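Local coordinates for peroxisomal membrane protein LPX1 (Saccharomyces cerevisiae, PDB 2Y6U), which hydrolyses ester bonds of lipids in the peroxisome, with acyl esterase, triacylglycerol lipase and phospholipase A activity, at residues 136-141 with 342-347. Numbering follows the deposited sequence.
Sequences PALNVV and HEFVLT
Leu138, on the strand, packs against Phe344 and Val345, neighbours on the helix, and the contact is apolar throughout. Both methyls of the leucine reach Phe344, CD1 and CD2 of Leu138 each lying 4.3 Å from its CE2, whereas CD1 also meets CG2 of Val345 at 4.2 Å. CD1 thus touches the two helix side chains in directions roughly at right angles, and it meets the phenylalanine ring obliquely. CB of Phe344 already points toward the strand, and a chi1 of -180°, with CG anti to the backbone N, extends the ring further toward Leu138. The spacings are those of loose van der Waals contact, and the backbones stay well apart, with 8.0 Å between the CA atoms of Leu138 and Val345.

Leu53 of strand 51-58 touches both Leu138 and Val345, while Leu164 of strand 164-168 touches Phe344 as well as Val140.

Backbone hydrogen bonds pair Leu138 and Val140 with Asn54 of strand 51-58, and the carboxamide of Asn139, whose CB points away from the helix, hydrogen-bonds to Asn54 ND2 through OD1 and to Leu161 O through ND2.

Helix 330-347 thus covers one face of the central sheet near the start of strand 137-144, which leads into a GxSxG pattern (Gly143, Ser145, Gly147), probably the nucleophile elbow; such helix-on-sheet packing is characteristic of the alpha/beta-hydrolase fold.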
loop_
_atom_site.group_PDB
_atom_site.type_symbol
_atom_site.label_atom_id
_atom_site.label_comp_id
_atom_site.label_asym_id
_atom_site.label_seq_id
_atom_site.Cartn_x
_atom_site.Cartn_y
_atom_site.Cartn_z
ATOM N N PRO A 136 -11.376 -16.958 -13.046
ATOM C CA PRO A 136 -11.766 -15.547 -13.050
ATOM C C PRO A 136 -12.530 -15.194 -11.788
ATOM O O PRO A 136 -13.510 -15.882 -11.473
ATOM C CB PRO A 136 -12.738 -15.450 -14.214
ATOM C CG PRO A 136 -13.338 -16.781 -14.321
ATOM C CD PRO A 136 -12.363 -17.782 -13.756
ATOM N N ALA A 137 -12.115 -14.121 -11.120
ATOM C CA ALA A 137 -12.570 -13.867 -9.784
ATOM C C ALA A 137 -13.234 -12.487 -9.774
ATOM O O ALA A 137 -12.909 -11.608 -10.605
ATOM C CB ALA A 137 -11.401 -13.872 -8.867
ATOM N N LEU A 138 -14.169 -12.331 -8.864
ATOM C CA LEU A 138 -14.650 -11.029 -8.480
ATOM C C LEU A 138 -14.600 -10.968 -6.954
ATOM O O LEU A 138 -15.020 -11.870 -6.290
ATOM C CB LEU A 138 -16.084 -10.798 -8.931
ATOM C CG LEU A 138 -16.275 -10.611 -10.470
ATOM C CD1 LEU A 138 -17.777 -10.553 -10.896
ATOM C CD2 LEU A 138 -15.493 -9.332 -11.078
ATOM N N ASN A 139 -14.026 -9.879 -6.465
ATOM C CA ASN A 139 -13.764 -9.778 -5.071
ATOM C C ASN A 139 -14.587 -8.671 -4.492
ATOM O O ASN A 139 -14.609 -7.557 -5.054
ATOM C CB ASN A 139 -12.305 -9.437 -4.906
ATOM C CG ASN A 139 -11.331 -10.530 -5.466
ATOM O OD1 ASN A 139 -11.591 -11.726 -5.365
ATOM N ND2 ASN A 139 -10.281 -10.070 -6.191
ATOM N N VAL A 140 -15.155 -8.931 -3.341
ATOM C CA VAL A 140 -16.077 -7.995 -2.695
ATOM C C VAL A 140 -15.615 -7.778 -1.262
ATOM O O VAL A 140 -15.231 -8.740 -0.606
ATOM C CB VAL A 140 -17.468 -8.595 -2.609
ATOM C CG1 VAL A 140 -18.493 -7.551 -1.882
ATOM C CG2 VAL A 140 -17.940 -9.112 -3.975
ATOM N N VAL A 141 -15.523 -6.524 -0.828
ATOM C CA VAL A 141 -15.170 -6.217 0.578
ATOM C C VAL A 141 -16.385 -5.632 1.225
ATOM O O VAL A 141 -17.048 -4.818 0.623
ATOM C CB VAL A 141 -13.941 -5.279 0.703
ATOM C CG1 VAL A 141 -14.157 -3.950 -0.057
ATOM C CG2 VAL A 141 -13.514 -5.052 2.227
ATOM N N HIS A 342 -25.447 -10.131 -6.538
ATOM C CA HIS A 342 -26.078 -10.723 -7.712
ATOM C C HIS A 342 -26.175 -9.738 -8.878
ATOM O O HIS A 342 -25.789 -10.065 -10.006
ATOM C CB HIS A 342 -27.508 -11.208 -7.354
ATOM C CG HIS A 342 -28.245 -11.821 -8.492
ATOM N ND1 HIS A 342 -28.007 -13.109 -8.917
ATOM C CD2 HIS A 342 -29.242 -11.342 -9.275
ATOM C CE1 HIS A 342 -28.837 -13.400 -9.914
ATOM N NE2 HIS A 342 -29.586 -12.344 -10.161
ATOM N N GLU A 343 -26.665 -8.533 -8.628
ATOM C CA GLU A 343 -26.814 -7.582 -9.732
ATOM C C GLU A 343 -25.414 -7.242 -10.307
ATOM O O GLU A 343 -25.240 -7.094 -11.491
ATOM C CB GLU A 343 -27.494 -6.291 -9.245
ATOM C CG GLU A 343 -28.965 -6.439 -8.854
ATOM C CD GLU A 343 -29.896 -6.893 -10.005
ATOM O OE1 GLU A 343 -29.698 -6.507 -11.185
ATOM O OE2 GLU A 343 -30.843 -7.638 -9.726
ATOM N N PHE A 344 -24.437 -7.093 -9.425
ATOM C CA PHE A 344 -23.084 -6.704 -9.877
ATOM C C PHE A 344 -22.486 -7.750 -10.818
ATOM O O PHE A 344 -22.031 -7.419 -11.940
ATOM C CB PHE A 344 -22.177 -6.410 -8.650
ATOM C CG PHE A 344 -20.781 -6.002 -9.021
ATOM C CD1 PHE A 344 -20.498 -4.697 -9.320
ATOM C CD2 PHE A 344 -19.767 -6.944 -9.175
ATOM C CE1 PHE A 344 -19.255 -4.291 -9.808
ATOM C CE2 PHE A 344 -18.462 -6.540 -9.615
ATOM C CZ PHE A 344 -18.237 -5.217 -9.982
ATOM N N VAL A 345 -22.534 -9.034 -10.412
ATOM C CA VAL A 345 -22.067 -10.122 -11.279
ATOM C C VAL A 345 -22.782 -10.165 -12.655
ATOM O O VAL A 345 -22.150 -10.276 -13.707
ATOM C CB VAL A 345 -22.226 -11.490 -10.616
ATOM C CG1 VAL A 345 -21.716 -12.609 -11.558
ATOM C CG2 VAL A 345 -21.557 -11.527 -9.257
ATOM N N LEU A 346 -24.093 -10.016 -12.637
ATOM C CA LEU A 346 -24.863 -10.082 -13.854
ATOM C C LEU A 346 -24.427 -9.071 -14.900
ATOM O O LEU A 346 -24.492 -9.375 -16.091
ATOM C CB LEU A 346 -26.363 -9.915 -13.563
ATOM C CG LEU A 346 -27.157 -11.214 -13.355
ATOM C CD1 LEU A 346 -28.639 -10.906 -13.368
ATOM C CD2 LEU A 346 -26.852 -12.273 -14.428
ATOM N N THR A 347 -23.996 -7.887 -14.480
ATOM C CA THR A 347 -23.577 -6.869 -15.415
ATOM C C THR A 347 -22.054 -6.799 -15.593
ATOM O O THR A 347 -21.542 -5.939 -16.320
ATOM C CB THR A 347 -24.132 -5.481 -14.967
ATOM O OG1 THR A 347 -23.604 -5.131 -13.708
ATOM C CG2 THR A 347 -25.688 -5.502 -14.851
#